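Local coordinates for universal stress protein (Mycobacterium smegmatis, PDB 5AHW), which binds cyclic AMP as a homodimer of the universal stress protein A family, consistent with a role in signalling, at residues 5-10 and 108-113; 35-40 and 84-89; 94-99 and 131-136; 18-23 and 142-147. One frame throughout, in Å; residues are numbered along the deposited sequence.

Contact 1 of 4, residues 5-10 and 108-113. With CMP (adenosine-3',5'-cyclic-monophosphate), chain K.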
# COMPACT_ATOMS: atom_id res chain seq x y z
N GLN B 5 7.53 -4.20 11.24
CA GLN B 5 7.60 -5.28 12.23
C GLN B 5 6.29 -6.09 12.28
O GLN B 5 6.27 -7.29 12.63
CB GLN B 5 7.86 -4.70 13.64
CG GLN B 5 9.14 -3.85 13.84
CD GLN B 5 9.49 -3.62 15.34
OE1 GLN B 5 8.84 -2.83 16.01
NE2 GLN B 5 10.50 -4.32 15.84
N THR B 6 5.18 -5.45 11.96
CA THR B 6 3.87 -6.08 12.15
C THR B 6 2.93 -5.70 11.01
O THR B 6 2.57 -4.57 10.86
CB THR B 6 3.25 -5.66 13.51
OG1 THR B 6 4.12 -6.03 14.59
CG2 THR B 6 1.92 -6.36 13.73
N VAL B 7 2.52 -6.68 10.23
CA VAL B 7 1.70 -6.43 9.06
C VAL B 7 0.36 -7.13 9.29
O VAL B 7 0.32 -8.27 9.70
CB VAL B 7 2.33 -7.02 7.83
CG1 VAL B 7 1.47 -6.81 6.63
CG2 VAL B 7 3.70 -6.42 7.55
N VAL B 8 -0.72 -6.41 9.04
CA VAL B 8 -2.05 -6.96 9.11
C VAL B 8 -2.68 -7.06 7.74
O VAL B 8 -2.67 -6.09 7.01
CB VAL B 8 -2.95 -6.06 9.98
CG1 VAL B 8 -4.38 -6.59 9.92
CG2 VAL B 8 -2.51 -6.12 11.46
N VAL B 9 -3.22 -8.24 7.42
CA VAL B 9 -3.88 -8.47 6.15
C VAL B 9 -5.26 -9.00 6.38
O VAL B 9 -5.48 -9.86 7.23
CB VAL B 9 -3.07 -9.36 5.16
CG1 VAL B 9 -2.82 -10.80 5.65
CG2 VAL B 9 -3.74 -9.37 3.77
N GLY B 10 -6.21 -8.44 5.64
CA GLY B 10 -7.61 -8.82 5.71
C GLY B 10 -7.95 -9.72 4.56
O GLY B 10 -7.60 -9.42 3.42
N ALA B 108 0.08 -1.94 14.37
CA ALA B 108 0.54 -2.44 13.07
C ALA B 108 1.30 -1.35 12.31
O ALA B 108 0.98 -0.20 12.41
CB ALA B 108 -0.63 -2.87 12.25
N ASP B 109 2.33 -1.73 11.57
CA ASP B 109 3.11 -0.80 10.79
C ASP B 109 2.49 -0.75 9.42
O ASP B 109 2.69 0.22 8.69
CB ASP B 109 4.53 -1.33 10.65
CG ASP B 109 5.19 -1.55 11.95
OD1 ASP B 109 5.31 -0.55 12.68
OD2 ASP B 109 5.56 -2.69 12.29
N LEU B 110 1.78 -1.80 9.05
CA LEU B 110 1.13 -1.82 7.75
C LEU B 110 -0.13 -2.68 7.75
O LEU B 110 -0.18 -3.77 8.32
CB LEU B 110 2.11 -2.36 6.71
CG LEU B 110 1.61 -2.58 5.28
CD1 LEU B 110 1.48 -1.23 4.61
CD2 LEU B 110 2.52 -3.50 4.48
N LEU B 111 -1.12 -2.19 7.05
CA LEU B 111 -2.36 -2.88 6.86
C LEU B 111 -2.57 -3.15 5.36
O LEU B 111 -2.45 -2.25 4.55
CB LEU B 111 -3.42 -1.93 7.40
CG LEU B 111 -4.86 -2.33 7.41
CD1 LEU B 111 -5.09 -3.81 7.75
CD2 LEU B 111 -5.43 -1.40 8.44
N VAL B 112 -2.84 -4.39 4.97
CA VAL B 112 -2.95 -4.76 3.60
C VAL B 112 -4.38 -5.22 3.27
O VAL B 112 -4.99 -6.05 3.97
CB VAL B 112 -1.98 -5.90 3.33
CG1 VAL B 112 -1.96 -6.30 1.85
CG2 VAL B 112 -0.59 -5.48 3.75
N VAL B 113 -4.91 -4.67 2.18
CA VAL B 113 -6.18 -5.06 1.61
C VAL B 113 -6.07 -5.17 0.08
O VAL B 113 -5.19 -4.58 -0.53
CB VAL B 113 -7.31 -4.03 1.99
CG1 VAL B 113 -7.60 -4.02 3.49
CG2 VAL B 113 -6.96 -2.63 1.60
P CMP K . -10.12 -8.19 -2.10
O1P CMP K . -8.99 -8.46 -3.08
O2P CMP K . -11.17 -9.18 -2.23
O5' CMP K . -10.66 -6.70 -2.12
C5' CMP K . -11.36 -6.04 -1.04
C4' CMP K . -10.62 -6.38 0.22
O4' CMP K . -11.28 -5.97 1.40
C3' CMP K . -10.41 -7.83 0.42
O3' CMP K . -9.53 -8.30 -0.59
C2' CMP K . -9.93 -7.89 1.88
O2' CMP K . -8.56 -7.51 2.05
C1' CMP K . -10.84 -6.80 2.48
N9 CMP K . -12.00 -7.50 3.08
C8 CMP K . -13.23 -7.64 2.56
N7 CMP K . -14.01 -8.39 3.35
C5 CMP K . -13.29 -8.73 4.40
C6 CMP K . -13.51 -9.48 5.65
N6 CMP K . -14.69 -10.02 5.88
N1 CMP K . -12.49 -9.61 6.51
C2 CMP K . -11.28 -9.07 6.29
N3 CMP K . -11.00 -8.38 5.17
C4 CMP K . -11.95 -8.18 4.22
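Val8 is bonded through its backbone to Leu110 and Val112. Val8 N reaches Leu110 O at 2.8 Å, and Val8 O accepts from Val112 N at 2.7 Å. Beside them the Val8 CG1 methyl meets Leu111 CD1 at 3.6 Å, the two side chains lying side by side and pointing the same way. Val8 CG2, anti to the carbonyl carbon, turns instead to Ala108 CB. On the other face Val7 CG1 touches Val112 CG2 at 3.8 Å, and Val9 CG2 packs on Val112 CB. These are the first and fourth strands of the parallel sheet of the universal stress protein fold, a Rossmann-like alpha/beta fold with strand order 3-2-1-4-5. Helix 95-105 covers the Val8 face, where Leu102 sits on Val8. At the start of the pair Asp109 OD2 takes two backbone N-H groups. Thr6 N lies 2.8 Å from Asp109 OD2, at its anti lone pair, while Gln5 N comes to Asp109 OD2 from above the carboxylate plane at 2.7 Å. Asp109 N returns a bond to Thr6 O. At the far end Gly10 N bonds to Val112 O, and Gly10 O accepts a hydrogen bond from the ribose O2' of cyclic AMP at 2.5 Å.

Contact 2 of 4, residues 35-40 and 84-89. With CMP (adenosine-3',5'-cyclic-monophosphate), chain K.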
# COMPACT_ATOMS: atom_id res chain seq x y z
N LEU B 35 3.22 -11.49 10.54
CA LEU B 35 1.99 -11.35 9.82
C LEU B 35 0.72 -11.79 10.61
O LEU B 35 0.66 -12.92 11.17
CB LEU B 35 2.06 -12.15 8.57
CG LEU B 35 0.86 -12.03 7.65
CD1 LEU B 35 0.82 -10.70 6.96
CD2 LEU B 35 0.95 -13.12 6.58
N ILE B 36 -0.28 -10.92 10.62
CA ILE B 36 -1.57 -11.19 11.26
C ILE B 36 -2.61 -11.26 10.14
O ILE B 36 -2.83 -10.29 9.42
CB ILE B 36 -1.88 -10.12 12.32
CG1 ILE B 36 -0.82 -10.15 13.43
CG2 ILE B 36 -3.23 -10.39 12.99
CD1 ILE B 36 -0.94 -9.07 14.50
N ILE B 37 -3.19 -12.44 9.95
CA ILE B 37 -4.25 -12.58 8.97
C ILE B 37 -5.57 -12.43 9.73
O ILE B 37 -5.84 -13.18 10.68
CB ILE B 37 -4.18 -13.97 8.27
CG1 ILE B 37 -2.77 -14.23 7.71
CG2 ILE B 37 -5.25 -14.08 7.17
CD1 ILE B 37 -2.60 -15.57 7.00
N ALA B 38 -6.39 -11.49 9.29
CA ALA B 38 -7.68 -11.23 9.92
C ALA B 38 -8.87 -11.47 8.99
O ALA B 38 -8.83 -11.13 7.80
CB ALA B 38 -7.71 -9.80 10.47
N THR B 39 -9.91 -12.08 9.51
CA THR B 39 -11.13 -12.28 8.78
C THR B 39 -12.27 -11.79 9.66
O THR B 39 -12.51 -12.30 10.81
CB THR B 39 -11.37 -13.76 8.44
OG1 THR B 39 -10.35 -14.21 7.56
CG2 THR B 39 -12.70 -13.96 7.77
N ALA B 40 -12.97 -10.78 9.16
CA ALA B 40 -14.09 -10.21 9.92
C ALA B 40 -15.33 -10.97 9.53
O ALA B 40 -15.50 -11.29 8.36
CB ALA B 40 -14.28 -8.74 9.59
N THR B 84 6.98 -16.62 8.01
CA THR B 84 7.20 -17.66 8.99
C THR B 84 6.61 -17.33 10.35
O THR B 84 6.48 -18.22 11.20
CB THR B 84 8.71 -17.89 9.23
OG1 THR B 84 9.31 -16.64 9.58
CG2 THR B 84 9.41 -18.48 7.96
N ASP B 85 6.29 -16.07 10.62
CA ASP B 85 5.64 -15.71 11.85
C ASP B 85 4.18 -15.22 11.60
O ASP B 85 3.95 -14.03 11.46
CB ASP B 85 6.46 -14.63 12.52
CG ASP B 85 5.86 -14.19 13.83
OD1 ASP B 85 4.90 -14.86 14.26
OD2 ASP B 85 6.35 -13.21 14.42
N ILE B 86 3.22 -16.15 11.60
CA ILE B 86 1.83 -15.90 11.17
C ILE B 86 0.83 -16.19 12.28
O ILE B 86 0.87 -17.23 12.94
CB ILE B 86 1.48 -16.80 9.98
CG1 ILE B 86 2.50 -16.60 8.86
CG2 ILE B 86 0.07 -16.54 9.49
CD1 ILE B 86 2.52 -17.72 7.85
N GLU B 87 -0.10 -15.27 12.46
CA GLU B 87 -1.07 -15.35 13.52
C GLU B 87 -2.41 -15.27 12.80
O GLU B 87 -2.51 -14.50 11.85
CB GLU B 87 -0.85 -14.16 14.42
CG GLU B 87 -1.68 -14.09 15.69
CD GLU B 87 -1.29 -12.91 16.59
OE1 GLU B 87 -0.24 -13.02 17.26
OE2 GLU B 87 -2.04 -11.86 16.62
N GLU B 88 -3.41 -16.08 13.17
CA GLU B 88 -4.76 -15.96 12.55
C GLU B 88 -5.71 -15.27 13.57
O GLU B 88 -5.70 -15.63 14.78
CB GLU B 88 -5.29 -17.33 12.17
CG GLU B 88 -4.43 -18.20 11.30
CD GLU B 88 -4.95 -19.62 11.21
OE1 GLU B 88 -6.05 -19.87 11.70
OE2 GLU B 88 -4.31 -20.52 10.67
N ARG B 89 -6.49 -14.27 13.13
CA ARG B 89 -7.46 -13.58 14.02
C ARG B 89 -8.88 -13.57 13.44
O ARG B 89 -9.16 -12.75 12.58
CB ARG B 89 -7.07 -12.12 14.23
CG ARG B 89 -5.66 -11.86 14.72
CD ARG B 89 -5.45 -12.27 16.15
NE ARG B 89 -6.46 -11.57 16.92
CZ ARG B 89 -6.28 -10.43 17.60
NH1 ARG B 89 -5.06 -9.89 17.74
NH2 ARG B 89 -7.35 -9.88 18.17
P CMP K . -10.12 -8.19 -2.10
O1P CMP K . -8.99 -8.46 -3.08
O2P CMP K . -11.17 -9.18 -2.23
O5' CMP K . -10.66 -6.70 -2.12
C5' CMP K . -11.36 -6.04 -1.04
C4' CMP K . -10.62 -6.38 0.22
O4' CMP K . -11.28 -5.97 1.40
C3' CMP K . -10.41 -7.83 0.42
O3' CMP K . -9.53 -8.30 -0.59
C2' CMP K . -9.93 -7.89 1.88
O2' CMP K . -8.56 -7.51 2.05
C1' CMP K . -10.84 -6.80 2.48
N9 CMP K . -12.00 -7.50 3.08
C8 CMP K . -13.23 -7.64 2.56
N7 CMP K . -14.01 -8.39 3.35
C5 CMP K . -13.29 -8.73 4.40
C6 CMP K . -13.51 -9.48 5.65
N6 CMP K . -14.69 -10.02 5.88
N1 CMP K . -12.49 -9.61 6.51
C2 CMP K . -11.28 -9.07 6.29
N3 CMP K . -11.00 -8.38 5.17
C4 CMP K . -11.95 -8.18 4.22
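Ile36 and Arg89 meet where the packing is tight: Ile36 CG2 stands 3.3 Å from Arg89 CG, with the two side chains alongside each other. Ile36 CG1 sits beside the backbone N (chi1 -62°), which puts CG2 anti to that N and next to the arginine stem. On the opposite face of the sheet the Ile37 and Ile86 side chains cross at a slant, with Ile37 CD1 3.8 Å from Ile86 CG2, and Leu35 CD2 touches Ile86 CG1 more loosely. The backbones run parallel and exchange a regular series of bonds. Leu35 N bonds to Asp85 O, and Glu87 N answers to Leu35 O. Ile37 N then bonds to Glu87 O, and Arg89 N to Ile37 O at 2.8 Å. The series ends with Thr39 N and Arg89 O, a longer bond of 3.2 Å whose donor is tilted from the carbonyl plane.

The outer strand is looser and more polar. The extended Glu87 runs beside Ile36, with Glu87 OE2 3.7 Å from Ile36 CD1, while its OE1 forms a salt bridge with Lys34. Arg89 bends away, and its NH1 makes a long ion pair with Glu87 OE2. Glu88 turns to the other face and bonds to Asn75.

Strand 34-41 continues to the ligand. Ala40 N donates to adenine N1 at 2.9 Å, and adenine N6 donates to Ala40 O at 2.9 Å. This two-point reading of the adenine edge sits at the C-terminal ends of the parallel strands, the usual place of the nucleotide site in a Rossmann-like fold.

Contact 3 of 4, residues 94-99 and 131-136. With CMP (adenosine-3',5'-cyclic-monophosphate), chain K; SO4 (sulfate ion), chain L.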
# COMPACT_ATOMS: atom_id res chain seq x y z
N ALA B 94 -17.69 -5.81 11.46
CA ALA B 94 -17.76 -5.47 10.06
C ALA B 94 -16.31 -5.34 9.61
O ALA B 94 -15.43 -5.16 10.42
CB ALA B 94 -18.56 -4.19 9.85
N PRO B 95 -16.06 -5.47 8.29
CA PRO B 95 -14.71 -5.55 7.89
C PRO B 95 -13.91 -4.29 8.20
O PRO B 95 -12.73 -4.41 8.66
CB PRO B 95 -14.78 -5.76 6.37
CG PRO B 95 -16.15 -6.25 6.11
CD PRO B 95 -17.01 -5.85 7.23
N VAL B 96 -14.46 -3.10 7.90
CA VAL B 96 -13.65 -1.89 8.05
C VAL B 96 -13.19 -1.66 9.53
O VAL B 96 -11.97 -1.44 9.88
CB VAL B 96 -14.38 -0.65 7.49
CG1 VAL B 96 -13.55 0.60 7.75
CG2 VAL B 96 -14.59 -0.81 6.01
N ASP B 97 -14.20 -1.70 10.38
CA ASP B 97 -14.04 -1.60 11.83
C ASP B 97 -13.05 -2.67 12.29
O ASP B 97 -12.14 -2.40 13.06
CB ASP B 97 -15.41 -1.85 12.56
CG ASP B 97 -16.46 -0.65 12.43
OD1 ASP B 97 -16.12 0.49 12.03
OD2 ASP B 97 -17.64 -0.86 12.81
N ALA B 98 -13.26 -3.91 11.89
CA ALA B 98 -12.41 -4.95 12.45
C ALA B 98 -10.94 -4.73 12.06
O ALA B 98 -10.06 -4.86 12.91
CB ALA B 98 -12.89 -6.34 12.01
N LEU B 99 -10.67 -4.33 10.81
CA LEU B 99 -9.27 -4.20 10.34
C LEU B 99 -8.60 -2.96 10.94
O LEU B 99 -7.48 -3.06 11.47
CB LEU B 99 -9.17 -4.15 8.82
CG LEU B 99 -9.57 -5.44 8.15
CD1 LEU B 99 -9.80 -5.28 6.65
CD2 LEU B 99 -8.51 -6.49 8.36
N ALA B 131 -11.40 1.51 0.30
CA ALA B 131 -11.44 2.94 0.39
C ALA B 131 -11.65 3.39 1.85
O ALA B 131 -11.04 4.37 2.29
CB ALA B 131 -12.55 3.46 -0.45
N ASN B 132 -12.53 2.71 2.59
CA ASN B 132 -12.86 3.19 3.92
C ASN B 132 -11.70 2.86 4.85
O ASN B 132 -11.39 3.61 5.78
CB ASN B 132 -14.15 2.55 4.47
CG ASN B 132 -15.42 2.93 3.72
OD1 ASN B 132 -15.44 3.62 2.70
ND2 ASN B 132 -16.54 2.54 4.31
N VAL B 133 -11.08 1.72 4.64
CA VAL B 133 -9.85 1.41 5.38
C VAL B 133 -8.76 2.47 5.15
O VAL B 133 -8.11 2.95 6.10
CB VAL B 133 -9.35 0.00 5.00
CG1 VAL B 133 -7.95 -0.25 5.47
CG2 VAL B 133 -10.20 -1.06 5.64
N ALA B 134 -8.58 2.84 3.89
CA ALA B 134 -7.56 3.85 3.54
C ALA B 134 -7.93 5.13 4.23
O ALA B 134 -7.06 5.80 4.79
CB ALA B 134 -7.49 4.04 2.00
N ARG B 135 -9.23 5.51 4.23
CA ARG B 135 -9.49 6.79 4.82
C ARG B 135 -9.35 6.77 6.32
O ARG B 135 -9.05 7.81 6.92
CB ARG B 135 -10.84 7.38 4.44
CG ARG B 135 -11.01 7.82 2.97
CD ARG B 135 -12.30 8.58 2.77
NE ARG B 135 -13.32 7.58 2.79
CZ ARG B 135 -13.75 6.94 1.69
NH1 ARG B 135 -13.38 7.34 0.48
NH2 ARG B 135 -14.58 5.97 1.80
N ARG B 136 -9.58 5.63 6.95
CA ARG B 136 -9.69 5.59 8.42
C ARG B 136 -8.39 5.16 9.12
O ARG B 136 -8.21 5.43 10.27
CB ARG B 136 -10.87 4.73 8.86
CG ARG B 136 -12.24 5.34 8.48
CD ARG B 136 -13.41 4.49 9.00
NE ARG B 136 -14.67 4.83 8.30
CZ ARG B 136 -15.73 4.06 8.24
NH1 ARG B 136 -15.76 2.93 8.90
NH2 ARG B 136 -16.83 4.49 7.61
P CMP K . -10.12 -8.19 -2.10
O1P CMP K . -8.99 -8.46 -3.08
O2P CMP K . -11.17 -9.18 -2.23
O5' CMP K . -10.66 -6.70 -2.12
C5' CMP K . -11.36 -6.04 -1.04
C4' CMP K . -10.62 -6.38 0.22
O4' CMP K . -11.28 -5.97 1.40
C3' CMP K . -10.41 -7.83 0.42
O3' CMP K . -9.53 -8.30 -0.59
C2' CMP K . -9.93 -7.89 1.88
O2' CMP K . -8.56 -7.51 2.05
C1' CMP K . -10.84 -6.80 2.48
N9 CMP K . -12.00 -7.50 3.08
C8 CMP K . -13.23 -7.64 2.56
N7 CMP K . -14.01 -8.39 3.35
C5 CMP K . -13.29 -8.73 4.40
C6 CMP K . -13.51 -9.48 5.65
N6 CMP K . -14.69 -10.02 5.88
N1 CMP K . -12.49 -9.61 6.51
C2 CMP K . -11.28 -9.07 6.29
N3 CMP K . -11.00 -8.38 5.17
C4 CMP K . -11.95 -8.18 4.22
S SO4 L . -15.59 7.44 6.05
O1 SO4 L . -15.01 7.50 7.44
O2 SO4 L . -14.74 6.43 5.28
O3 SO4 L . -15.48 8.81 5.48
O4 SO4 L . -16.85 6.71 5.96
O HOH W 1 -14.06 1.92 11.40
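Helices 95-99 and 131-136 pass with their axes 9.4 Å apart at closest approach, crossing at -38°, and Val96 and Val133 bring their CA atoms nearest. Both belong to the helical layer on one side of the Rossmann-like sheet, and Val133 also rests on Leu111 of strand 110-114.

Val96 carries the contact. Val96 CG2 touches Asn132 CB at 3.7 Å, with the two side chains crossing at about a right angle. Its other methyl, CG1, is anti to the backbone N (chi1 of Val96 176°) and faces both Val133 CG2 and the guanidinium of Arg136. The Arg136 NH1 atom is 3.4 Å from Val96 CG1, reaching it obliquely. Deeper in, Leu99 CD1 brushes Val133 CG2 and also lies 3.6 Å from adenine N3. Pro95 CB packs near adenine C5, placing the first turn of helix 95-105 in the wall of the nucleotide pocket.

The outer side is polar. Asp97 OD1 and Arg136 NH1 form only a long ion pair, but one water closes the gap: it donates to Asp97 OD1 and accepts from Arg136 NH1. The edge of the Arg136 guanidinium formed by NE and NH2 holds a sulfate ion, probably from the crystallisation liquor. The Arg136 chain, extended from CG to NE, carries the guanidinium to both Val96 and the sulfate. The sulfate draws in Arg135 as well, with Arg135 NE reaching SO4 O2 at 3.1 Å. Arg136 binds through two donors: Arg136 NE meets SO4 O1 at 2.8 Å, and Arg136 NH2 meets SO4 O4 at 2.8 Å.

Contact 4 of 4, residues 18-23 and 142-147. With CMP (adenosine-3',5'-cyclic-monophosphate), chain K.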
# COMPACT_ATOMS: atom_id res chain seq x y z
N LEU B 18 -7.06 -13.55 -1.39
CA LEU B 18 -5.95 -14.41 -1.13
C LEU B 18 -4.70 -13.94 -1.85
O LEU B 18 -3.58 -14.23 -1.41
CB LEU B 18 -6.30 -15.84 -1.50
CG LEU B 18 -7.35 -16.44 -0.56
CD1 LEU B 18 -7.80 -17.77 -1.12
CD2 LEU B 18 -6.82 -16.62 0.84
N ARG B 19 -4.89 -13.19 -2.93
CA ARG B 19 -3.79 -12.53 -3.60
C ARG B 19 -3.23 -11.43 -2.72
O ARG B 19 -2.02 -11.17 -2.78
CB ARG B 19 -4.15 -11.98 -5.00
CG ARG B 19 -4.42 -13.08 -6.02
CD ARG B 19 -4.68 -12.62 -7.47
NE ARG B 19 -6.06 -12.10 -7.68
CZ ARG B 19 -7.08 -12.73 -8.30
NH1 ARG B 19 -6.95 -13.95 -8.83
NH2 ARG B 19 -8.26 -12.10 -8.38
N ALA B 20 -4.10 -10.74 -1.98
CA ALA B 20 -3.66 -9.77 -1.02
C ALA B 20 -2.84 -10.43 0.09
O ALA B 20 -1.86 -9.86 0.53
CB ALA B 20 -4.84 -9.03 -0.38
N VAL B 21 -3.26 -11.61 0.54
CA VAL B 21 -2.47 -12.39 1.48
C VAL B 21 -1.07 -12.83 0.92
O VAL B 21 -0.05 -12.70 1.62
CB VAL B 21 -3.28 -13.62 1.93
CG1 VAL B 21 -2.47 -14.52 2.85
CG2 VAL B 21 -4.51 -13.18 2.71
N ASP B 22 -1.03 -13.35 -0.32
CA ASP B 22 0.24 -13.67 -0.96
C ASP B 22 1.17 -12.47 -0.79
O ASP B 22 2.28 -12.65 -0.28
CB ASP B 22 0.12 -13.93 -2.44
CG ASP B 22 -0.58 -15.16 -2.74
OD1 ASP B 22 -0.74 -15.97 -1.82
OD2 ASP B 22 -1.07 -15.32 -3.89
N ARG B 23 0.71 -11.27 -1.17
CA ARG B 23 1.56 -10.09 -1.12
C ARG B 23 1.93 -9.71 0.30
O ARG B 23 3.10 -9.40 0.57
CB ARG B 23 0.94 -8.94 -1.86
CG ARG B 23 1.93 -7.92 -2.33
CD ARG B 23 2.79 -8.47 -3.49
NE ARG B 23 2.12 -8.22 -4.80
CZ ARG B 23 2.70 -8.43 -5.98
NH1 ARG B 23 3.93 -8.96 -6.03
NH2 ARG B 23 2.06 -8.13 -7.11
N LEU B 142 -1.40 -0.74 2.24
CA LEU B 142 -1.08 -1.27 0.93
C LEU B 142 -2.41 -1.77 0.33
O LEU B 142 -3.08 -2.64 0.87
CB LEU B 142 -0.12 -2.44 1.04
CG LEU B 142 0.32 -3.10 -0.25
CD1 LEU B 142 1.16 -2.11 -1.10
CD2 LEU B 142 1.18 -4.37 -0.01
N ILE B 143 -2.71 -1.25 -0.84
CA ILE B 143 -3.81 -1.70 -1.63
C ILE B 143 -3.27 -2.52 -2.73
O ILE B 143 -2.68 -1.99 -3.61
CB ILE B 143 -4.64 -0.48 -2.12
CG1 ILE B 143 -5.27 0.22 -0.88
CG2 ILE B 143 -5.76 -0.93 -3.08
CD1 ILE B 143 -6.06 1.45 -1.24
N VAL B 144 -3.44 -3.83 -2.62
CA VAL B 144 -2.95 -4.78 -3.60
C VAL B 144 -3.88 -4.80 -4.79
O VAL B 144 -5.11 -4.82 -4.59
CB VAL B 144 -2.89 -6.18 -2.97
CG1 VAL B 144 -2.43 -7.23 -3.99
CG2 VAL B 144 -1.96 -6.13 -1.75
N HIS B 145 -3.35 -4.74 -6.03
CA HIS B 145 -4.22 -4.73 -7.21
C HIS B 145 -4.71 -6.15 -7.49
O HIS B 145 -4.06 -6.91 -8.17
CB HIS B 145 -3.47 -4.22 -8.44
CG HIS B 145 -4.37 -3.67 -9.51
ND1 HIS B 145 -4.51 -4.26 -10.76
CD2 HIS B 145 -5.18 -2.58 -9.51
CE1 HIS B 145 -5.37 -3.55 -11.47
NE2 HIS B 145 -5.79 -2.53 -10.73
N THR B 146 -5.86 -6.53 -6.99
CA THR B 146 -6.28 -7.91 -7.04
C THR B 146 -7.41 -8.09 -8.00
O THR B 146 -7.81 -9.20 -8.30
CB THR B 146 -6.78 -8.35 -5.64
OG1 THR B 146 -7.85 -7.49 -5.21
CG2 THR B 146 -5.64 -8.33 -4.64
N SER B 147 -7.94 -6.98 -8.48
CA SER B 147 -9.05 -7.02 -9.48
C SER B 147 -9.06 -5.77 -10.37
O SER B 147 -8.32 -4.78 -10.24
CB SER B 147 -10.35 -7.09 -8.76
OG SER B 147 -10.53 -5.87 -8.05
OXT SER B 147 -9.83 -5.73 -11.29
P CMP K . -10.12 -8.19 -2.10
O1P CMP K . -8.99 -8.46 -3.08
O2P CMP K . -11.17 -9.18 -2.23
O5' CMP K . -10.66 -6.70 -2.12
C5' CMP K . -11.36 -6.04 -1.04
C4' CMP K . -10.62 -6.38 0.22
O4' CMP K . -11.28 -5.97 1.40
C3' CMP K . -10.41 -7.83 0.42
O3' CMP K . -9.53 -8.30 -0.59
C2' CMP K . -9.93 -7.89 1.88
O2' CMP K . -8.56 -7.51 2.05
C1' CMP K . -10.84 -6.80 2.48
N9 CMP K . -12.00 -7.50 3.08
C8 CMP K . -13.23 -7.64 2.56
N7 CMP K . -14.01 -8.39 3.35
C5 CMP K . -13.29 -8.73 4.40
C6 CMP K . -13.51 -9.48 5.65
N6 CMP K . -14.69 -10.02 5.88
N1 CMP K . -12.49 -9.61 6.51
C2 CMP K . -11.28 -9.07 6.29
N3 CMP K . -11.00 -8.38 5.17
C4 CMP K . -11.95 -8.18 4.22
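The first helix of the Rossmann-like fold here packs on the last strand, next to the phosphate end of the cyclic AMP site. Helix 18-23 and strand 142-144 have axes 8.9 Å apart at closest approach, running at 127° to each other.

The buried part is apolar. Val144 CG2 faces Ala20 CA at 4.1 Å and Arg23 CB at 4.0 Å. Val144 CG1 lies over Ala20 CA and Arg19 O. Leu142 CD2 reaches the Arg23 stem at CG. The Thr146 CG2 methyl continues this layer, resting near Ala20 N and Arg19 CB.

Toward the surface the contact turns polar. The Arg19 chain bends at chi3, which brings Arg19 NH2 to Thr146 O at 2.9 Å. The bond angle at the hydrogen is 142°, and the oxygen is tilted from the guanidinium plane. Arg23 sends its NE away to a salt bridge with Asp140 of the second subunit. Leu142 and Ile143 pair with a strand of that subunit in an antiparallel ladder, and the sheet continues across the dimer.

Thr146 joins this contact to the ligand. Its CG2 points into the helix packing, while its OG1 lies near both the phosphate and Asn115 OD1. Ser14 and Ser16 also bond to the nucleotide. The hydroxyl of Thr146 stands between the backbone N and the carbonyl carbon (chi1 57°), on the side where the phosphate lies. Thr146 OG1 is 2.6 Å from CMP O1P.

Contacts 1 and 2 are strand pairings in one parallel sheet, joined through strands 6-10 and 34-41. Contact 1 lies in its buried middle, while contact 2 reaches an outer, charged strand. Contact 4 is also largely buried, but it sets a helix against the other outer strand, which the second subunit extends. Contact 3 is a partly buried helix pair, with water and sulfate on its outer side. Contacts 1 and 3 meet where Leu99 packs on Gly10. All four touch cyclic AMP, with different chemistry: backbone groups meet ribose in contact 1 and adenine in contact 2, apolar side chains pack on adenine in contact 3, and a hydroxyl approaches phosphate in contact 4.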